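PDB 6GHS: TagI restriction endonuclease from Thermocrispum agreste, which probably recognises DNA carrying modified cytosines through its SRA domain and cleaves it with its HNH nuclease domain. Local coordinates for residues Gly227-Pro232 / Ser244-Leu249. Numbering follows the deposited sequence.
Sequences GAHIRP and SNMLCL
Asn245 and Arg231 show how one side-chain amide can tie a loop to the neighbouring segment. The Asn245 side chain, its CG trans to the main-chain nitrogen (chi1 -177°), reaches residues 230-232: OD1 accepts Arg231 N at 2.7 Å, on a lone pair in the carbonyl plane, and ND2 returns a bond to Arg231 O at 3.0 Å, nearly straight at 166°. ND2 also bonds Pro240 O. A leucine here would probably leave the N-H and carbonyl of Arg231 without these mates and this segment freer to shift. Backbone bonds continue the join: Ile230 N meets Asn245 O from above the carbonyl plane, and Ala228 and Leu247 form an antiparallel hydrogen-bonded pair. Side-chain contacts divide between the faces. On one, Met246, bent at chi3 (-70°), sets CE over the His229 ring, 3.5 Å from its centroid, a CH-pi contact; the ring's NE2 bonds Asp241. On the other, Ala228 CB meets Leu249 CD1; past the strand end, the side chains of Ile230 and Leu247 cross nearly at right angles (CD1 to CG 3.8 Å). These are the two strands of a ββα-Me nuclease finger; its helix 251-258 packs Phe257 against Ile230, Leu247 and Leu249, while helix 196-206 meets Met246 and Cys248.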
ATOM      1  N   GLY A 227     -11.556  -1.113  -2.523  1.00 34.37           N
ATOM      2  CA  GLY A 227     -12.191  -0.393  -3.620  1.00 35.62           C
ATOM      3  C   GLY A 227     -11.192  -0.208  -4.743  1.00 37.07           C
ATOM      4  O   GLY A 227     -10.114   0.372  -4.548  1.00 38.42           O
ATOM      5  N   ALA A 228     -11.556  -0.696  -5.923  1.00 38.38           N
ATOM      6  CA  ALA A 228     -10.661  -0.738  -7.067  1.00 39.28           C
ATOM      7  C   ALA A 228     -11.300   0.020  -8.222  1.00 38.93           C
ATOM      8  O   ALA A 228     -12.326  -0.408  -8.759  1.00 37.84           O
ATOM      9  CB  ALA A 228     -10.388  -2.187  -7.454  1.00 39.25           C
ATOM     10  N   HIS A 229     -10.691   1.145  -8.592  1.00 38.19           N
ATOM     11  CA  HIS A 229     -11.141   1.898  -9.745  1.00 37.89           C
ATOM     12  C   HIS A 229     -10.912   1.094 -11.006  1.00 36.24           C
ATOM     13  O   HIS A 229      -9.928   0.384 -11.119  1.00 35.18           O
ATOM     14  CB  HIS A 229     -10.412   3.228  -9.863  1.00 39.48           C
ATOM     15  CG  HIS A 229     -10.807   4.228  -8.825  1.00 41.52           C
ATOM     16  ND1 HIS A 229     -10.079   4.436  -7.673  1.00 42.97           N
ATOM     17  CD2 HIS A 229     -11.845   5.097  -8.775  1.00 42.84           C
ATOM     18  CE1 HIS A 229     -10.657   5.382  -6.953  1.00 42.80           C
ATOM     19  NE2 HIS A 229     -11.727   5.805  -7.600  1.00 42.99           N
ATOM     20  N   ILE A 230     -11.826   1.232 -11.954  1.00 36.18           N
ATOM     21  CA  ILE A 230     -11.825   0.435 -13.172  1.00 36.18           C
ATOM     22  C   ILE A 230     -10.952   1.160 -14.188  1.00 37.68           C
ATOM     23  O   ILE A 230      -9.955   0.611 -14.662  1.00 37.30           O
ATOM     24  CB  ILE A 230     -13.261   0.199 -13.688  1.00 35.15           C
ATOM     25  CG1 ILE A 230     -14.125  -0.413 -12.568  1.00 36.04           C
ATOM     26  CG2 ILE A 230     -13.262  -0.714 -14.896  1.00 34.10           C
ATOM     27  CD1 ILE A 230     -15.560  -0.705 -12.944  1.00 36.09           C
ATOM     28  N   ARG A 231     -11.319   2.397 -14.501  1.00 39.64           N
ATOM     29  CA  ARG A 231     -10.463   3.287 -15.288  1.00 41.06           C
ATOM     30  C   ARG A 231      -9.627   4.126 -14.329  1.00 39.47           C
ATOM     31  O   ARG A 231     -10.190   4.950 -13.609  1.00 36.98           O
ATOM     32  CB  ARG A 231     -11.296   4.211 -16.158  1.00 44.39           C
ATOM     33  CG  ARG A 231     -10.474   5.233 -16.921  1.00 46.79           C
ATOM     34  CD  ARG A 231     -11.368   6.146 -17.725  1.00 49.27           C
ATOM     35  NE  ARG A 231     -10.582   6.986 -18.614  1.00 51.59           N
ATOM     36  CZ  ARG A 231     -11.078   7.705 -19.616  1.00 55.40           C
ATOM     37  NH1 ARG A 231     -12.386   7.712 -19.872  1.00 57.05           N
ATOM     38  NH2 ARG A 231     -10.251   8.423 -20.372  1.00 58.01           N
ATOM     39  N   PRO A 232      -8.289   3.953 -14.337  1.00 39.06           N
ATOM     40  CA  PRO A 232      -7.478   4.563 -13.270  1.00 40.04           C
ATOM     41  C   PRO A 232      -7.577   6.081 -13.198  1.00 39.61           C
ATOM     42  O   PRO A 232      -7.928   6.730 -14.179  1.00 38.02           O
ATOM     43  CB  PRO A 232      -6.042   4.135 -13.608  1.00 39.92           C
ATOM     44  CG  PRO A 232      -6.177   3.019 -14.574  1.00 39.43           C
ATOM     45  CD  PRO A 232      -7.448   3.256 -15.319  1.00 38.59           C
ATOM     46  N   SER A 244     -19.547   4.362 -10.039  1.00 44.20           N
ATOM     47  CA  SER A 244     -19.656   3.679 -11.338  1.00 45.64           C
ATOM     48  C   SER A 244     -18.308   3.254 -11.959  1.00 44.89           C
ATOM     49  O   SER A 244     -18.276   2.417 -12.876  1.00 44.66           O
ATOM     50  CB  SER A 244     -20.442   4.558 -12.321  1.00 45.95           C
ATOM     51  OG  SER A 244     -19.939   5.884 -12.324  1.00 47.74           O
ATOM     52  N   ASN A 245     -17.210   3.824 -11.456  1.00 41.65           N
ATOM     53  CA  ASN A 245     -15.869   3.506 -11.919  1.00 39.08           C
ATOM     54  C   ASN A 245     -15.091   2.780 -10.812  1.00 37.91           C
ATOM     55  O   ASN A 245     -13.920   3.059 -10.577  1.00 37.66           O
ATOM     56  CB  ASN A 245     -15.195   4.823 -12.302  1.00 38.81           C
ATOM     57  CG  ASN A 245     -13.812   4.637 -12.881  1.00 37.82           C
ATOM     58  OD1 ASN A 245     -13.506   3.618 -13.497  1.00 35.75           O
ATOM     59  ND2 ASN A 245     -12.955   5.628 -12.667  1.00 38.40           N
ATOM     60  N   MET A 246     -15.743   1.839 -10.135  1.00 36.84           N
ATOM     61  CA  MET A 246     -15.148   1.167  -8.983  1.00 35.70           C
ATOM     62  C   MET A 246     -15.763  -0.202  -8.751  1.00 35.01           C
ATOM     63  O   MET A 246     -16.962  -0.375  -8.943  1.00 35.41           O
ATOM     64  CB  MET A 246     -15.338   2.006  -7.728  1.00 34.86           C
ATOM     65  CG  MET A 246     -14.752   1.363  -6.489  1.00 35.04           C
ATOM     66  SD  MET A 246     -14.606   2.510  -5.127  1.00 35.50           S
ATOM     67  CE  MET A 246     -13.291   3.579  -5.711  1.00 36.36           C
ATOM     68  N   LEU A 247     -14.930  -1.154  -8.327  1.00 34.49           N
ATOM     69  CA  LEU A 247     -15.373  -2.495  -7.928  1.00 33.60           C
ATOM     70  C   LEU A 247     -14.900  -2.805  -6.517  1.00 32.84           C
ATOM     71  O   LEU A 247     -13.773  -2.473  -6.158  1.00 35.05           O
ATOM     72  CB  LEU A 247     -14.786  -3.562  -8.851  1.00 32.82           C
ATOM     73  CG  LEU A 247     -15.012  -3.447 -10.356  1.00 32.60           C
ATOM     74  CD1 LEU A 247     -13.989  -4.311 -11.086  1.00 32.92           C
ATOM     75  CD2 LEU A 247     -16.428  -3.854 -10.715  1.00 32.44           C
ATOM     76  N   CYS A 248     -15.750  -3.455  -5.730  1.00 30.48           N
ATOM     77  CA  CYS A 248     -15.328  -4.054  -4.462  1.00 28.82           C
ATOM     78  C   CYS A 248     -14.647  -5.404  -4.746  1.00 27.18           C
ATOM     79  O   CYS A 248     -15.258  -6.298  -5.321  1.00 26.36           O
ATOM     80  CB  CYS A 248     -16.542  -4.250  -3.556  1.00 28.86           C
ATOM     81  SG  CYS A 248     -16.213  -5.072  -1.988  1.00 28.17           S
ATOM     82  N   LEU A 249     -13.382  -5.532  -4.349  1.00 26.30           N
ATOM     83  CA  LEU A 249     -12.578  -6.738  -4.594  1.00 25.77           C
ATOM     84  C   LEU A 249     -11.763  -7.177  -3.386  1.00 24.53           C
ATOM     85  O   LEU A 249     -11.372  -6.347  -2.574  1.00 24.68           O
ATOM     86  CB  LEU A 249     -11.574  -6.485  -5.702  1.00 26.32           C
ATOM     87  CG  LEU A 249     -12.076  -6.020  -7.051  1.00 27.39           C
ATOM     88  CD1 LEU A 249     -10.874  -5.757  -7.943  1.00 27.79           C
ATOM     89  CD2 LEU A 249     -12.978  -7.065  -7.675  1.00 28.09           C
TER